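Sts-2 protein (Mus musculus, PDB 3D4I) hydrolyses phosphate esters through its acid-dependent 2H-phosphatase domain, the part present here, and probably promotes cell-surface accumulation of activated receptors such as T-cell receptors and EGFR. Local coordinates at residues L13-G18 / P232-C237; L98-T103 / V200-A205. All coordinates share one frame; numbering follows the deposited sequence.

Contact 1. Residues L13-G18 / P232-C237. Unlike the reference sequence in segment 13-18: Ile15 (reference Val).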
ATOM      1  N   LEU A  13      17.057  -1.924 -15.193  1.00 17.36           N
ATOM      2  CA  LEU A  13      16.436  -2.162 -13.892  1.00 16.00           C
ATOM      3  C   LEU A  13      15.180  -2.969 -14.145  1.00 15.71           C
ATOM      4  O   LEU A  13      14.200  -2.469 -14.711  1.00 14.99           O
ATOM      5  CB  LEU A  13      16.111  -0.840 -13.175  1.00 16.59           C
ATOM      6  CG  LEU A  13      15.472  -0.959 -11.777  1.00 14.52           C
ATOM      7  CD1 LEU A  13      16.382  -1.701 -10.791  1.00 17.19           C
ATOM      8  CD2 LEU A  13      15.150   0.463 -11.267  1.00 16.07           C
ATOM      9  N   VAL A  14      15.244  -4.236 -13.758  1.00 14.73           N
ATOM     10  CA  VAL A  14      14.161  -5.163 -14.015  1.00 15.43           C
ATOM     11  C   VAL A  14      13.333  -5.158 -12.753  1.00 15.66           C
ATOM     12  O   VAL A  14      13.880  -5.298 -11.656  1.00 15.33           O
ATOM     13  CB  VAL A  14      14.660  -6.585 -14.302  1.00 15.85           C
ATOM     14  CG1 VAL A  14      13.465  -7.501 -14.620  1.00 15.40           C
ATOM     15  CG2 VAL A  14      15.645  -6.577 -15.501  1.00 17.03           C
ATOM     16  N   ILE A  15      12.031  -4.961 -12.939  1.00 15.61           N
ATOM     17  CA  ILE A  15      11.087  -4.688 -11.865  1.00 15.01           C
ATOM     18  C   ILE A  15       9.871  -5.610 -12.008  1.00 15.53           C
ATOM     19  O   ILE A  15       9.210  -5.625 -13.069  1.00 16.16           O
ATOM     20  CB  ILE A  15      10.613  -3.199 -11.921  1.00 15.08           C
ATOM     21  CG1 ILE A  15      11.824  -2.246 -11.807  1.00 14.52           C
ATOM     22  CG2 ILE A  15       9.647  -2.868 -10.739  1.00 14.45           C
ATOM     23  CD1 ILE A  15      11.504  -0.796 -12.061  1.00 15.66           C
ATOM     24  N   ARG A  16       9.541  -6.320 -10.927  1.00 15.63           N
ATOM     25  CA  ARG A  16       8.342  -7.143 -10.900  1.00 15.84           C
ATOM     26  C   ARG A  16       7.090  -6.286 -10.686  1.00 15.13           C
ATOM     27  O   ARG A  16       7.104  -5.291  -9.945  1.00 14.98           O
ATOM     28  CB  ARG A  16       8.429  -8.250  -9.837  1.00 16.17           C
ATOM     29  CG  ARG A  16       7.357  -9.352 -10.027  1.00 20.18           C
ATOM     30  CD  ARG A  16       6.886  -9.787  -8.617  1.00 27.83           C
ATOM     31  NE  ARG A  16       5.975 -10.934  -8.578  1.00 24.94           N
ATOM     32  CZ  ARG A  16       4.724 -10.874  -8.143  1.00 29.71           C
ATOM     33  NH1 ARG A  16       4.170  -9.702  -7.722  1.00 23.59           N
ATOM     34  NH2 ARG A  16       4.015 -12.007  -8.137  1.00 32.25           N
ATOM     35  N   HIS A  17       6.011  -6.663 -11.352  1.00 14.62           N
ATOM     36  CA  HIS A  17       4.756  -5.952 -11.213  1.00 14.26           C
ATOM     37  C   HIS A  17       4.290  -5.960  -9.744  1.00 14.40           C
ATOM     38  O   HIS A  17       4.706  -6.803  -8.948  1.00 14.36           O
ATOM     39  CB  HIS A  17       3.685  -6.600 -12.127  1.00 14.22           C
ATOM     40  CG  HIS A  17       3.448  -8.059 -11.844  1.00 15.67           C
ATOM     41  ND1 HIS A  17       2.738  -8.506 -10.750  1.00 14.37           N
ATOM     42  CD2 HIS A  17       3.826  -9.168 -12.528  1.00 14.40           C
ATOM     43  CE1 HIS A  17       2.690  -9.830 -10.773  1.00 15.06           C
ATOM     44  NE2 HIS A  17       3.343 -10.255 -11.843  1.00 14.88           N
ATOM     45  N   GLY A  18       3.404  -5.039  -9.410  1.00 13.27           N
ATOM     46  CA  GLY A  18       2.766  -5.004  -8.089  1.00 14.28           C
ATOM     47  C   GLY A  18       1.774  -6.118  -7.843  1.00 14.45           C
ATOM     48  O   GLY A  18       1.507  -6.974  -8.717  1.00 14.61           O
ATOM     49  N   PRO A 232       9.385 -10.630  -4.488  1.00 23.00           N
ATOM     50  CA  PRO A 232       8.191  -9.891  -4.028  1.00 21.78           C
ATOM     51  C   PRO A 232       7.684  -8.895  -5.047  1.00 19.34           C
ATOM     52  O   PRO A 232       8.359  -8.612  -6.013  1.00 17.76           O
ATOM     53  CB  PRO A 232       8.705  -9.123  -2.809  1.00 20.79           C
ATOM     54  CG  PRO A 232      10.136  -8.880  -3.097  1.00 23.06           C
ATOM     55  CD  PRO A 232      10.621 -10.058  -3.928  1.00 23.48           C
ATOM     56  N   SER A 233       6.503  -8.338  -4.797  1.00 18.66           N
ATOM     57  CA  SER A 233       5.981  -7.276  -5.648  1.00 18.25           C
ATOM     58  C   SER A 233       6.952  -6.110  -5.663  1.00 17.53           C
ATOM     59  O   SER A 233       7.542  -5.771  -4.635  1.00 17.11           O
ATOM     60  CB  SER A 233       4.611  -6.825  -5.137  1.00 18.59           C
ATOM     61  OG  SER A 233       3.687  -7.878  -5.333  1.00 18.06           O
ATOM     62  N   LEU A 234       7.124  -5.514  -6.840  1.00 17.05           N
ATOM     63  CA  LEU A 234       8.121  -4.474  -7.080  1.00 16.89           C
ATOM     64  C   LEU A 234       9.571  -4.908  -6.769  1.00 17.15           C
ATOM     65  O   LEU A 234      10.438  -4.066  -6.618  1.00 16.32           O
ATOM     66  CB  LEU A 234       7.744  -3.157  -6.338  1.00 17.16           C
ATOM     67  CG  LEU A 234       6.745  -2.243  -7.075  1.00 16.26           C
ATOM     68  CD1 LEU A 234       7.375  -1.701  -8.347  1.00 16.08           C
ATOM     69  CD2 LEU A 234       5.491  -2.993  -7.433  1.00 16.91           C
ATOM     70  N   GLY A 235       9.828  -6.223  -6.676  1.00 17.67           N
ATOM     71  CA  GLY A 235      11.202  -6.712  -6.471  1.00 17.72           C
ATOM     72  C   GLY A 235      12.050  -6.278  -7.662  1.00 18.36           C
ATOM     73  O   GLY A 235      11.538  -6.209  -8.771  1.00 18.24           O
ATOM     74  N   MET A 236      13.330  -5.949  -7.436  1.00 18.27           N
ATOM     75  CA  MET A 236      14.182  -5.439  -8.519  1.00 19.28           C
ATOM     76  C   MET A 236      15.551  -6.119  -8.634  1.00 20.18           C
ATOM     77  O   MET A 236      16.116  -6.536  -7.624  1.00 19.40           O
ATOM     78  CB  MET A 236      14.397  -3.934  -8.329  1.00 18.74           C
ATOM     79  CG  MET A 236      13.134  -3.117  -8.328  1.00 17.11           C
ATOM     80  SD  MET A 236      13.508  -1.393  -8.009  1.00 22.95           S
ATOM     81  CE  MET A 236      11.871  -0.665  -8.092  0.50 17.26           C
ATOM     82  N   CYS A 237      16.057  -6.203  -9.873  1.00 21.72           N
ATOM     83  CA  CYS A 237      17.418  -6.664 -10.206  1.00 21.42           C
ATOM     84  C   CYS A 237      17.996  -5.560 -11.078  1.00 20.06           C
ATOM     85  O   CYS A 237      17.360  -5.179 -12.052  1.00 20.43           O
ATOM     86  CB  CYS A 237      17.356  -7.947 -11.065  1.00 20.05           C
ATOM     87  SG  CYS A 237      18.961  -8.660 -11.418  1.00 28.97           S
TER

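Contact 2. Residues L98-T103 / V200-A205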
ATOM      1  N   LEU A  98      -1.624  -6.804 -18.280  1.00 16.41           N
ATOM      2  CA  LEU A  98      -2.177  -5.583 -17.708  1.00 16.57           C
ATOM      3  C   LEU A  98      -1.421  -5.158 -16.462  1.00 16.55           C
ATOM      4  O   LEU A  98      -1.085  -3.996 -16.317  1.00 17.67           O
ATOM      5  CB  LEU A  98      -3.667  -5.789 -17.353  1.00 16.40           C
ATOM      6  CG  LEU A  98      -4.420  -4.604 -16.745  1.00 16.17           C
ATOM      7  CD1 LEU A  98      -4.353  -3.369 -17.641  1.00 17.04           C
ATOM      8  CD2 LEU A  98      -5.888  -5.019 -16.463  1.00 17.21           C
ATOM      9  N   ARG A  99      -1.193  -6.106 -15.558  1.00 16.63           N
ATOM     10  CA  ARG A  99      -0.503  -5.845 -14.287  1.00 17.00           C
ATOM     11  C   ARG A  99       0.861  -5.187 -14.485  1.00 17.10           C
ATOM     12  O   ARG A  99       1.244  -4.321 -13.698  1.00 17.12           O
ATOM     13  CB  ARG A  99      -0.408  -7.138 -13.446  1.00 16.44           C
ATOM     14  CG  ARG A  99       0.408  -8.271 -14.095  1.00 17.24           C
ATOM     15  CD  ARG A  99       0.086  -9.549 -13.377  1.00 17.75           C
ATOM     16  NE  ARG A  99       0.780 -10.735 -13.869  1.00 18.15           N
ATOM     17  CZ  ARG A  99       0.354 -11.562 -14.819  1.00 17.49           C
ATOM     18  NH1 ARG A  99      -0.765 -11.321 -15.512  1.00 17.25           N
ATOM     19  NH2 ARG A  99       1.083 -12.634 -15.099  1.00 17.21           N
ATOM     20  N   CYS A 100       1.557  -5.563 -15.567  1.00 17.13           N
ATOM     21  CA  CYS A 100       2.858  -4.992 -15.900  1.00 17.13           C
ATOM     22  C   CYS A 100       2.747  -3.618 -16.514  1.00 16.72           C
ATOM     23  O   CYS A 100       3.440  -2.701 -16.088  1.00 16.37           O
ATOM     24  CB  CYS A 100       3.664  -5.921 -16.824  1.00 16.86           C
ATOM     25  SG  CYS A 100       3.976  -7.531 -16.121  1.00 18.27           S
ATOM     26  N   VAL A 101       1.877  -3.451 -17.512  1.00 16.65           N
ATOM     27  CA  VAL A 101       1.643  -2.097 -18.066  1.00 17.00           C
ATOM     28  C   VAL A 101       1.141  -1.099 -16.977  1.00 15.91           C
ATOM     29  O   VAL A 101       1.556   0.077 -16.966  1.00 16.24           O
ATOM     30  CB  VAL A 101       0.717  -2.097 -19.341  1.00 17.41           C
ATOM     31  CG1 VAL A 101       0.558  -0.702 -19.888  1.00 20.44           C
ATOM     32  CG2 VAL A 101       1.287  -2.971 -20.453  1.00 17.28           C
ATOM     33  N   GLN A 102       0.294  -1.565 -16.053  1.00 14.21           N
ATOM     34  CA  GLN A 102      -0.173  -0.688 -14.959  1.00 14.99           C
ATOM     35  C   GLN A 102       0.961  -0.268 -14.012  1.00 14.12           C
ATOM     36  O   GLN A 102       1.081   0.907 -13.619  1.00 13.72           O
ATOM     37  CB  GLN A 102      -1.310  -1.341 -14.167  1.00 14.65           C
ATOM     38  CG  GLN A 102      -2.656  -1.367 -14.929  1.00 15.09           C
ATOM     39  CD  GLN A 102      -3.726  -2.127 -14.171  1.00 17.26           C
ATOM     40  OE1 GLN A 102      -3.467  -3.186 -13.565  1.00 19.54           O
ATOM     41  NE2 GLN A 102      -4.955  -1.606 -14.225  1.00 21.41           N
ATOM     42  N   THR A 103       1.766  -1.237 -13.642  1.00 14.13           N
ATOM     43  CA  THR A 103       2.942  -0.986 -12.784  1.00 13.95           C
ATOM     44  C   THR A 103       3.824   0.064 -13.474  1.00 14.37           C
ATOM     45  O   THR A 103       4.249   1.035 -12.833  1.00 14.17           O
ATOM     46  CB  THR A 103       3.730  -2.285 -12.486  1.00 15.00           C
ATOM     47  OG1 THR A 103       2.895  -3.258 -11.857  1.00 13.44           O
ATOM     48  CG2 THR A 103       4.935  -2.005 -11.533  1.00 14.32           C
ATOM     49  N   VAL A 200       9.698  -3.694 -16.980  1.00 14.72           N
ATOM     50  CA  VAL A 200       8.641  -3.956 -16.002  1.00 14.44           C
ATOM     51  C   VAL A 200       7.936  -5.231 -16.421  1.00 15.64           C
ATOM     52  O   VAL A 200       7.255  -5.267 -17.458  1.00 15.81           O
ATOM     53  CB  VAL A 200       7.617  -2.810 -15.941  1.00 14.68           C
ATOM     54  CG1 VAL A 200       6.555  -3.112 -14.840  1.00 14.34           C
ATOM     55  CG2 VAL A 200       8.330  -1.462 -15.667  1.00 14.67           C
ATOM     56  N   SER A 201       8.111  -6.277 -15.627  1.00 16.04           N
ATOM     57  CA  SER A 201       7.798  -7.626 -16.098  1.00 16.53           C
ATOM     58  C   SER A 201       7.428  -8.509 -14.914  1.00 16.71           C
ATOM     59  O   SER A 201       6.857  -8.020 -13.917  1.00 16.43           O
ATOM     60  CB  SER A 201       9.004  -8.169 -16.901  1.00 16.18           C
ATOM     61  OG  SER A 201       8.726  -9.433 -17.485  1.00 19.05           O
ATOM     62  N   HIS A 202       7.762  -9.792 -15.027  1.00 16.80           N
ATOM     63  CA  HIS A 202       7.327 -10.868 -14.154  1.00 17.26           C
ATOM     64  C   HIS A 202       8.493 -11.321 -13.301  1.00 17.06           C
ATOM     65  O   HIS A 202       9.628 -10.961 -13.585  1.00 17.66           O
ATOM     66  CB  HIS A 202       6.838 -12.039 -15.022  1.00 16.94           C
ATOM     67  CG  HIS A 202       5.752 -11.637 -15.979  1.00 18.45           C
ATOM     68  ND1 HIS A 202       4.415 -11.644 -15.634  1.00 18.74           N
ATOM     69  CD2 HIS A 202       5.814 -11.137 -17.235  1.00 19.23           C
ATOM     70  CE1 HIS A 202       3.697 -11.208 -16.660  1.00 19.63           C
ATOM     71  NE2 HIS A 202       4.525 -10.876 -17.637  1.00 17.81           N
ATOM     72  N   SER A 203       8.221 -12.101 -12.258  1.00 16.77           N
ATOM     73  CA  SER A 203       9.292 -12.588 -11.377  1.00 17.06           C
ATOM     74  C   SER A 203      10.359 -13.318 -12.199  1.00 16.87           C
ATOM     75  O   SER A 203      11.546 -13.130 -11.988  1.00 16.69           O
ATOM     76  CB  SER A 203       8.720 -13.515 -10.312  1.00 17.07           C
ATOM     77  OG  SER A 203       7.964 -12.767  -9.370  1.00 19.48           O
ATOM     78  N   SER A 204       9.916 -14.133 -13.147  1.00 16.72           N
ATOM     79  CA  SER A 204      10.849 -14.856 -14.038  1.00 17.93           C
ATOM     80  C   SER A 204      11.897 -13.967 -14.730  1.00 17.98           C
ATOM     81  O   SER A 204      13.053 -14.392 -14.942  1.00 17.89           O
ATOM     82  CB  SER A 204      10.051 -15.599 -15.104  1.00 17.57           C
ATOM     83  OG  SER A 204       9.067 -14.760 -15.648  1.00 18.89           O
ATOM     84  N   ALA A 205      11.482 -12.762 -15.115  1.00 17.41           N
ATOM     85  CA  ALA A 205      12.337 -11.857 -15.864  1.00 17.44           C
ATOM     86  C   ALA A 205      13.554 -11.360 -15.070  1.00 17.60           C
ATOM     87  O   ALA A 205      14.561 -10.973 -15.676  1.00 16.82           O
ATOM     88  CB  ALA A 205      11.531 -10.666 -16.408  1.00 16.59           C
TER
HETATM   89  O   HOH W   1       3.518 -13.323 -13.570  1.00 25.72           O

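Contact 1. Residues L13-G18 / P232-C237
The carbonyl oxygen of His17 draws donors from both segments: Arg16 NH1 reaches His17 O at 3.2 Å from above the carbonyl plane, and Leu234 N, which also makes a weak bond to Arg16 O, approaches it across the contact in a long, weak bond. Before this point the pairing is antiparallel, with Arg16 N 2.9 Å from Gly235 O and Val14 and Cys237 exchanging both backbone bonds. Ile15 and Met236 lie side by side, pointing the same way, in the non-hydrogen-bonded pair, with Met236 CG (in one of two conformers) 3.8 Å from Ile15 CG1. The second chain enters the strand from a type II turn, Pro232-Gly235. Leu234 CB starts away from 13-18, but chi1 of -83° and chi2 of -66° together turn its methyls back: CD2 lies 3.4 Å from Gly18 CA, and CD1 presses tightly on Ile15 CG2 at 3.5 Å. Arg16 runs beside the turn with CG anti to the backbone N (chi1 -165°), passing CD 3.2 Å from Pro232 O, while its NE hydrogen-bonds Ser203 OG. His17 ND1 donates in its ring plane to Gly18 O at 2.8 Å, which fixes the ring's rotation. Arg16-His17-Gly18 matches the RHG signature of histidine phosphatases, whose histidine is the usual phosphate acceptor. Strand 11-16 lies between strands 196-201 and 236-241, with Leu234 against helix 69-85 and His17 against helix 98-111.

Contact 2. Residues L98-T103 / V200-A205
Cys100 SG sits over one face of the His202 imidazole, 3.9 Å from the ring centroid and 22° off its normal, in a sulfur-aromatic contact; the same sulfur lies 3.7 Å from Ser201 O. Arg99 meets the ring at its edge. Its NH2 comes within 3.4 Å of His202 CE1, which lies over a face of the guanidinium, the two planes being 74° apart. A water joins the pair, accepting from Arg99 NH2 at 3.0 Å and lying 2.8 Å from His202 ND1. His202 is probably the second histidine of the 2H-phosphatase site, with Arg99 beside it as in other histidine phosphatases. Further along, Val200 CG1 packs on Cys100 O and on Thr103 CB. With chi1 at 62° Arg99 CG lies between its backbone N and carbonyl carbon, and the extended chain carries the guanidinium to the ring. In the second shell, Glu132 salt-bridges Arg99 NH2 and Ser95 OG bonds His202 NE2. An alanine in place of Arg99 would remove the guanidinium and probably leave Glu132 without this salt-bridge partner and the bridging water less firmly held. The contact sets the start of helix 98-111 against the end of strand 196-201, next to strand 89-94.

Contacts 1 and 2, their centres about 8 Å apart, meet where strands 11-16 and 196-201 run side by side, with Ile15 O 2.9 Å from Ser201 N. At and just past the strand ends their polar groups converge: the bond from Arg16 NE to Ser203 OG, 2.8 Å long, is one joint between the contacts, and His17 NE2 packs 3.3 Å from Arg99 NE. Thr103 OG1 ties the helix to the loop of contact 1 by accepting from Gly18 N. Two arginines and two histidines, one of each sort from 13-18 joined by Arg99 and His202, thus gather as in the phosphate pocket of histidine phosphatases and probably form it here, consistent with the phosphatase activity of this domain.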